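Local atomic coordinates of conserved hypothetical protein (Bacteroides thetaiotaomicron, PDB entry 2FB6), a protein that is of unknown function but has an alpha/beta fold resembling that of DsrE-like proteins, which might hint at sulfur or thiol chemistry. Residues 62-65 / 66-70; 84-87 / 88-92; 74-78 / 79-83. One frame throughout, in Å; residues are numbered along the deposited sequence.

Contacts 3 and 2 form one continuous run of chain: strand 73-77 enters helix 78-84 in contact 3, and that helix turns into helix 87-92 in contact 2. Their centres lie about 8 Å apart, and Ile90 of contact 2 packs on Ala76 and Cys81 of contact 3. Contact 1, on the preceding helix 58-70, is more remote, its centre about 18 Å from that of contact 3 and 17 Å from that of contact 2. It nevertheless touches contact 3, where Leu68 CD2 is 3.9 Å from Ile74 CG1. No functional site is established; the possible thiol site, a CxxC pair of Cys77 and Cys80, lies in contact 3.

Contact 1 of 3, residues 62-65 / 66-70; sequences TEIL and EMLQS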
loop_
_atom_site.group_PDB
_atom_site.type_symbol
_atom_site.label_atom_id
_atom_site.label_comp_id
_atom_site.label_asym_id
_atom_site.label_seq_id
_atom_site.Cartn_x
_atom_site.Cartn_y
_atom_site.Cartn_z
ATOM N N THR A 62 -0.019 10.217 8.788
ATOM C CA THR A 62 1.380 10.436 9.132
ATOM C C THR A 62 2.244 9.244 8.740
ATOM O O THR A 62 3.328 9.437 8.187
ATOM C CB THR A 62 1.500 10.767 10.629
ATOM O OG1 THR A 62 0.662 11.894 10.878
ATOM C CG2 THR A 62 2.955 11.103 11.042
ATOM N N GLU A 63 1.769 8.022 9.004
ATOM C CA GLU A 63 2.509 6.821 8.581
ATOM C C GLU A 63 2.620 6.733 7.064
ATOM O O GLU A 63 3.669 6.377 6.540
ATOM C CB GLU A 63 1.843 5.530 9.070
ATOM C CG GLU A 63 1.969 5.235 10.528
ATOM C CD GLU A 63 3.406 5.127 11.012
ATOM O OE1 GLU A 63 4.255 4.503 10.337
ATOM O OE2 GLU A 63 3.675 5.664 12.100
ATOM N N ILE A 64 1.531 7.045 6.363
ATOM C CA ILE A 64 1.521 7.025 4.897
ATOM C C ILE A 64 2.633 7.920 4.357
ATOM O O ILE A 64 3.378 7.527 3.457
ATOM C CB ILE A 64 0.159 7.527 4.345
ATOM C CG1 ILE A 64 -0.968 6.521 4.642
ATOM C CG2 ILE A 64 0.232 7.882 2.832
ATOM C CD1 ILE A 64 -0.851 5.183 3.903
ATOM N N LEU A 65 2.731 9.130 4.917
ATOM C CA LEU A 65 3.731 10.088 4.463
ATOM C C LEU A 65 5.155 9.591 4.711
ATOM O O LEU A 65 6.026 9.737 3.842
ATOM C CB LEU A 65 3.490 11.463 5.091
ATOM C CG LEU A 65 2.120 12.074 4.756
ATOM C CD1 LEU A 65 1.930 13.386 5.521
ATOM C CD2 LEU A 65 1.892 12.273 3.250
ATOM N N GLU A 66 5.388 8.978 5.873
ATOM C CA GLU A 66 6.712 8.425 6.170
ATOM C C GLU A 66 7.032 7.288 5.216
ATOM O O GLU A 66 8.167 7.179 4.734
ATOM C CB GLU A 66 6.842 7.948 7.623
ATOM C CG GLU A 66 8.297 7.608 8.022
ATOM C CD GLU A 66 8.434 7.017 9.417
ATOM O OE1 GLU A 66 7.451 7.058 10.182
ATOM O OE2 GLU A 66 9.527 6.489 9.751
HETATM N N MSE A 67 6.043 6.442 4.939
HETATM C CA MSE A 67 6.290 5.336 4.018
HETATM C C MSE A 67 6.628 5.863 2.629
HETATM O O MSE A 67 7.591 5.409 2.008
HETATM C CB MSE A 67 5.106 4.362 3.998
HETATM C CG MSE A 67 5.072 3.511 5.256
HETATM SE SE MSE A 67 3.782 2.081 5.184
HETATM C CE MSE A 67 2.514 3.128 5.354
ATOM N N LEU A 68 5.864 6.842 2.153
ATOM C CA LEU A 68 6.162 7.407 0.831
ATOM C C LEU A 68 7.549 8.040 0.772
ATOM O O LEU A 68 8.249 7.890 -0.232
ATOM C CB LEU A 68 5.090 8.406 0.381
ATOM C CG LEU A 68 3.730 7.783 0.027
ATOM C CD1 LEU A 68 2.627 8.842 -0.069
ATOM C CD2 LEU A 68 3.790 6.993 -1.289
ATOM N N GLN A 69 7.951 8.711 1.849
ATOM C CA GLN A 69 9.270 9.359 1.902
ATOM C C GLN A 69 10.387 8.324 1.826
ATOM O O GLN A 69 11.466 8.604 1.302
ATOM C CB GLN A 69 9.429 10.185 3.179
ATOM C CG GLN A 69 8.573 11.429 3.267
ATOM C CD GLN A 69 8.828 12.180 4.562
ATOM O OE1 GLN A 69 9.892 12.776 4.743
ATOM N NE2 GLN A 69 7.866 12.141 5.478
ATOM N N SER A 70 10.139 7.125 2.356
ATOM C CA SER A 70 11.170 6.079 2.340
ATOM C C SER A 70 11.303 5.398 0.971
ATOM O O SER A 70 12.220 4.614 0.766
ATOM C CB SER A 70 10.865 5.008 3.389
ATOM O OG SER A 70 9.848 4.137 2.919
#
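The carbonyl oxygen of Leu65 receives two donors from Gln69, one turn further along the helix. The backbone bond, Gln69 N to Leu65 O, measures 3.0 Å; the side-chain amide adds a weak one, with Gln69 NE2 3.4 Å from Leu65 O and an angle of only 142° at the hydrogen. Gln69 was modelled in two conformers, and this second grip is therefore tentative. Regular backbone bonds flank it: Met67 N to Glu63 O and Leu68 N to Ile64 O are both 2.9 Å long.

The buried side is apolar. Ile64 and Leu68 lie side by side and point the same way, Ile64 CG2 meeting Leu68 CD1 at 3.9 Å. Met67, present as selenomethionine, bends at its last torsion (chi3 -73°), which folds CE back along the helix to 4.2 Å from Ile64 CD1. Ile64 and Leu68 rest on Ile74 of strand 73-77, while Met67 reaches Leu31 of helix 19-36.

Toward the outer side, Glu63 and Glu66 run alongside each other, Glu63 OE1 standing 4.1 Å from Glu66 OE1 in the conformer given, one of two for Glu66, with the carboxylate planes 49° apart. Any mild repulsion between the two charges is as tentative as that position.

Main-chain bonds four residues apart with an apolar stripe on one flank are the marks of an amphipathic alpha-helix, here helix 58-70 covering a parallel sheet.

Contact 2 of 3, residues 84-87 / 88-92; sequences FGVA and SIITN
Ile90 N donates to Val86 O over 3.0 Å, the first main-chain bond of helix 87-92. The next bond, Thr91 N to Ala87 O, measures 2.9 Å. Thr91 OG1 also lies 3.1 Å from Ala87 O, but its proton has another acceptor within reach, and Thr91 was built in two conformers, which makes any second grip on this oxygen unsettled.

Apolar contacts fan out from Val86, whose two methyls serve different partners. One, CG2, sits between the backbone N and the carbonyl carbon and comes within 4.0 Å of Ile90 CG1, the two side chains crossing at a slant. The other, CG1, lies anti to the carbonyl carbon (chi1 -62°) and faces Ile89 CD1 at 4.2 Å. Val51 and Ala55 of helix 49-56 close over Val86, and Ile90 packs against Val54 of the same helix and Val97 of strand 96-98, so the inner side of this turn packs against aliphatic side chains of helix 49-56 and strand 96-98.

A water donates to Gly85 O over 3.3 Å; its second contact, with Ser88 OG, is too short and rests on one of two conformers, so a bridge between the two residues is doubtful.

Preceding-helix geometry completes the account. Gly85 has left helical angles with a positive phi of 71°; Gly85 N points back to Glu82 O and Val86 N to Cys81 O, the latter pair 2.8 Å apart. These features define a Schellman motif that closes helix 78-84, with Gly85 as its C-prime residue, followed directly by Val86 as the N-cap residue of helix 87-92.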
loop_
_atom_site.group_PDB
_atom_site.type_symbol
_atom_site.label_atom_id
_atom_site.label_comp_id
_atom_site.label_asym_id
_atom_site.label_seq_id
_atom_site.Cartn_x
_atom_site.Cartn_y
_atom_site.Cartn_z
ATOM N N PHE A 84 -16.282 5.704 -1.966
ATOM C CA PHE A 84 -16.213 6.295 -0.634
ATOM C C PHE A 84 -16.116 7.828 -0.684
ATOM O O PHE A 84 -16.174 8.482 0.367
ATOM C CB PHE A 84 -15.033 5.712 0.160
ATOM C CG PHE A 84 -15.060 4.199 0.305
ATOM C CD1 PHE A 84 -16.233 3.465 0.107
ATOM C CD2 PHE A 84 -13.897 3.508 0.656
ATOM C CE1 PHE A 84 -16.243 2.062 0.238
ATOM C CE2 PHE A 84 -13.891 2.115 0.805
ATOM C CZ PHE A 84 -15.064 1.385 0.600
ATOM N N GLY A 85 -15.922 8.396 -1.873
ATOM C CA GLY A 85 -15.841 9.853 -2.063
ATOM C C GLY A 85 -14.574 10.518 -1.519
ATOM O O GLY A 85 -14.611 11.655 -1.006
ATOM N N VAL A 86 -13.443 9.821 -1.648
ATOM C CA VAL A 86 -12.190 10.281 -1.048
ATOM C C VAL A 86 -11.004 10.356 -2.011
ATOM O O VAL A 86 -9.856 10.493 -1.582
ATOM C CB VAL A 86 -11.801 9.405 0.171
ATOM C CG1 VAL A 86 -12.861 9.498 1.250
ATOM C CG2 VAL A 86 -11.572 7.939 -0.234
ATOM N N ALA A 87 -11.259 10.256 -3.315
ATOM C CA ALA A 87 -10.141 10.278 -4.264
ATOM C C ALA A 87 -9.232 11.501 -4.112
ATOM O O ALA A 87 -8.016 11.371 -4.188
ATOM C CB ALA A 87 -10.627 10.136 -5.701
ATOM N N SER A 88 -9.811 12.684 -3.895
ATOM C CA SER A 88 -9.017 13.902 -3.746
ATOM C C SER A 88 -8.114 13.814 -2.513
ATOM O O SER A 88 -6.940 14.164 -2.580
ATOM C CB SER A 88 -9.922 15.145 -3.671
ATOM O OG SER A 88 -10.732 15.130 -2.503
ATOM N N ILE A 89 -8.667 13.326 -1.402
ATOM C CA ILE A 89 -7.912 13.187 -0.153
ATOM C C ILE A 89 -6.734 12.226 -0.364
ATOM O O ILE A 89 -5.596 12.517 0.008
ATOM C CB ILE A 89 -8.827 12.681 1.002
ATOM C CG1 ILE A 89 -9.879 13.740 1.363
ATOM C CG2 ILE A 89 -8.005 12.335 2.253
ATOM C CD1 ILE A 89 -11.012 13.172 2.216
ATOM N N ILE A 90 -7.014 11.088 -0.997
ATOM C CA ILE A 90 -6.001 10.054 -1.178
ATOM C C ILE A 90 -4.892 10.532 -2.123
ATOM O O ILE A 90 -3.707 10.381 -1.815
ATOM C CB ILE A 90 -6.657 8.738 -1.658
ATOM C CG1 ILE A 90 -7.607 8.158 -0.585
ATOM C CG2 ILE A 90 -5.617 7.701 -2.074
ATOM C CD1 ILE A 90 -6.973 7.816 0.759
ATOM N N THR A 91 -5.273 11.156 -3.242
ATOM C CA THR A 91 -4.320 11.706 -4.204
ATOM C C THR A 91 -3.433 12.771 -3.548
ATOM O O THR A 91 -2.220 12.842 -3.793
ATOM C CB THR A 91 -5.094 12.309 -5.410
ATOM O OG1 THR A 91 -5.621 11.246 -6.220
ATOM C CG2 THR A 91 -4.230 13.241 -6.254
ATOM N N ASN A 92 -4.057 13.605 -2.711
ATOM C CA ASN A 92 -3.344 14.684 -2.017
ATOM C C ASN A 92 -2.287 14.188 -1.033
ATOM O O ASN A 92 -1.361 14.929 -0.686
ATOM C CB ASN A 92 -4.315 15.620 -1.288
ATOM C CG ASN A 92 -5.122 16.498 -2.235
ATOM O OD1 ASN A 92 -4.822 16.601 -3.425
ATOM N ND2 ASN A 92 -6.172 17.122 -1.703
HETATM O O HOH W 1 -13.092 14.330 -2.109
#

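Contact 3 of 3, residues 74-78 / 79-83; sequences IEACQ and DCCEN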
loop_
_atom_site.group_PDB
_atom_site.type_symbol
_atom_site.label_atom_id
_atom_site.label_comp_id
_atom_site.label_asym_id
_atom_site.label_seq_id
_atom_site.Cartn_x
_atom_site.Cartn_y
_atom_site.Cartn_z
ATOM N N ILE A 74 2.703 3.407 -2.976
ATOM C CA ILE A 74 1.355 3.143 -2.449
ATOM C C ILE A 74 0.334 3.535 -3.502
ATOM O O ILE A 74 0.405 4.630 -4.036
ATOM C CB ILE A 74 1.053 3.906 -1.131
ATOM C CG1 ILE A 74 2.180 3.675 -0.115
ATOM C CG2 ILE A 74 -0.307 3.427 -0.568
ATOM C CD1 ILE A 74 1.989 4.402 1.201
ATOM N N GLU A 75 -0.569 2.607 -3.827
ATOM C CA GLU A 75 -1.608 2.841 -4.821
ATOM C C GLU A 75 -2.932 2.417 -4.219
ATOM O O GLU A 75 -2.967 1.519 -3.377
ATOM C CB GLU A 75 -1.313 2.076 -6.115
ATOM C CG GLU A 75 -1.040 0.574 -5.915
ATOM C CD GLU A 75 -0.638 -0.156 -7.197
ATOM O OE1 GLU A 75 -0.650 0.477 -8.274
ATOM O OE2 GLU A 75 -0.325 -1.364 -7.120
ATOM N N ALA A 76 -3.999 3.116 -4.593
ATOM C CA ALA A 76 -5.311 2.848 -4.021
ATOM C C ALA A 76 -6.299 2.560 -5.126
ATOM O O ALA A 76 -6.241 3.173 -6.199
ATOM C CB ALA A 76 -5.795 4.043 -3.187
ATOM N N CYS A 77 -7.216 1.644 -4.835
ATOM C CA CYS A 77 -8.289 1.285 -5.737
ATOM C C CYS A 77 -9.135 2.514 -6.064
ATOM O O CYS A 77 -9.740 3.100 -5.178
ATOM C CB CYS A 77 -9.129 0.163 -5.114
ATOM S SG CYS A 77 -10.666 -0.219 -5.984
ATOM N N GLN A 78 -9.167 2.905 -7.339
ATOM C CA GLN A 78 -9.937 4.071 -7.757
ATOM C C GLN A 78 -11.435 3.867 -7.581
ATOM O O GLN A 78 -12.149 4.832 -7.263
ATOM C CB GLN A 78 -9.599 4.457 -9.203
ATOM C CG GLN A 78 -10.352 5.683 -9.703
ATOM C CD GLN A 78 -9.740 6.272 -10.967
ATOM O OE1 GLN A 78 -8.566 6.040 -11.269
ATOM N NE2 GLN A 78 -10.533 7.029 -11.710
ATOM N N ASP A 79 -11.926 2.643 -7.796
ATOM C CA ASP A 79 -13.345 2.370 -7.530
ATOM C C ASP A 79 -13.669 2.631 -6.058
ATOM O O ASP A 79 -14.661 3.300 -5.746
ATOM C CB ASP A 79 -13.684 0.926 -7.880
ATOM C CG ASP A 79 -13.785 0.702 -9.368
ATOM O OD1 ASP A 79 -14.807 1.126 -9.968
ATOM O OD2 ASP A 79 -12.859 0.078 -9.952
ATOM N N CYS A 80 -12.840 2.111 -5.150
ATOM C CA CYS A 80 -13.046 2.396 -3.722
ATOM C C CYS A 80 -13.002 3.872 -3.401
ATOM O O CYS A 80 -13.863 4.379 -2.676
ATOM C CB CYS A 80 -11.987 1.712 -2.857
ATOM S SG CYS A 80 -12.315 -0.017 -2.617
ATOM N N CYS A 81 -11.979 4.566 -3.905
ATOM C CA CYS A 81 -11.860 6.001 -3.667
ATOM C C CYS A 81 -13.090 6.748 -4.156
ATOM O O CYS A 81 -13.592 7.661 -3.472
ATOM C CB CYS A 81 -10.607 6.558 -4.331
ATOM S SG CYS A 81 -9.085 5.929 -3.553
ATOM N N GLU A 82 -13.593 6.355 -5.325
ATOM C CA GLU A 82 -14.766 7.034 -5.879
ATOM C C GLU A 82 -16.028 6.651 -5.120
ATOM O O GLU A 82 -16.874 7.507 -4.855
ATOM C CB GLU A 82 -14.889 6.774 -7.386
ATOM C CG GLU A 82 -13.762 7.458 -8.142
ATOM C CD GLU A 82 -13.855 7.284 -9.640
ATOM O OE1 GLU A 82 -14.782 6.590 -10.097
ATOM O OE2 GLU A 82 -12.999 7.829 -10.364
ATOM N N ASN A 83 -16.158 5.380 -4.750
ATOM C CA ASN A 83 -17.344 4.954 -3.999
ATOM C C ASN A 83 -17.440 5.539 -2.596
ATOM O O ASN A 83 -18.540 5.834 -2.099
ATOM C CB ASN A 83 -17.459 3.444 -3.971
ATOM C CG ASN A 83 -17.835 2.888 -5.318
ATOM O OD1 ASN A 83 -18.489 3.570 -6.119
ATOM N ND2 ASN A 83 -17.415 1.662 -5.592
#
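Gln78 and Glu82 meet through their side chains one turn apart, and Gln78 is the residue most covered here. Gln78 NE2 donates to Glu82 OE2 over 2.9 Å with an angle of 160° at the hydrogen. Glu82 OE2 lies close to the plane of the Gln78 amide, yet NE2 meets it from above the carboxylate plane; the two flat groups are turned 63° against each other. Gln78 reaches this position because CG is anti to the backbone N and the chain stays extended beyond it, its flank also touching Val97 and Tyr99. In the main chain, Glu82 N reaches Gln78 O at 2.9 Å, so the pair is joined twice. Replacing Gln78 by an alanine removes the amide, and Glu82 OE2 would probably lose this donor, its carboxylate left freer to turn.

Cys77, the second of the well-covered residues, is the N-cap where strand 73-77 passes into helix 78-84. Its SG lies anti to the backbone N (chi1 170°), which brings it over the opening turn to accept from Cys80 N at 3.3 Å. Cys81 N completes the turn, bonding to Cys77 O at 3.0 Å. On the inner side, Cys81 SG packs 3.8 Å from Ala76 CB, and Ile90 of helix 87-92 covers both.

Cys77 SG and Cys80 SG are also 3.8 Å apart, well beyond a disulfide bond, and the two are therefore separate thiols in this crystal. A CxxC pair at a helix start recalls thioredoxin-type sites; the geometry is compatible with thiol chemistry, but such a role remains unconfirmed.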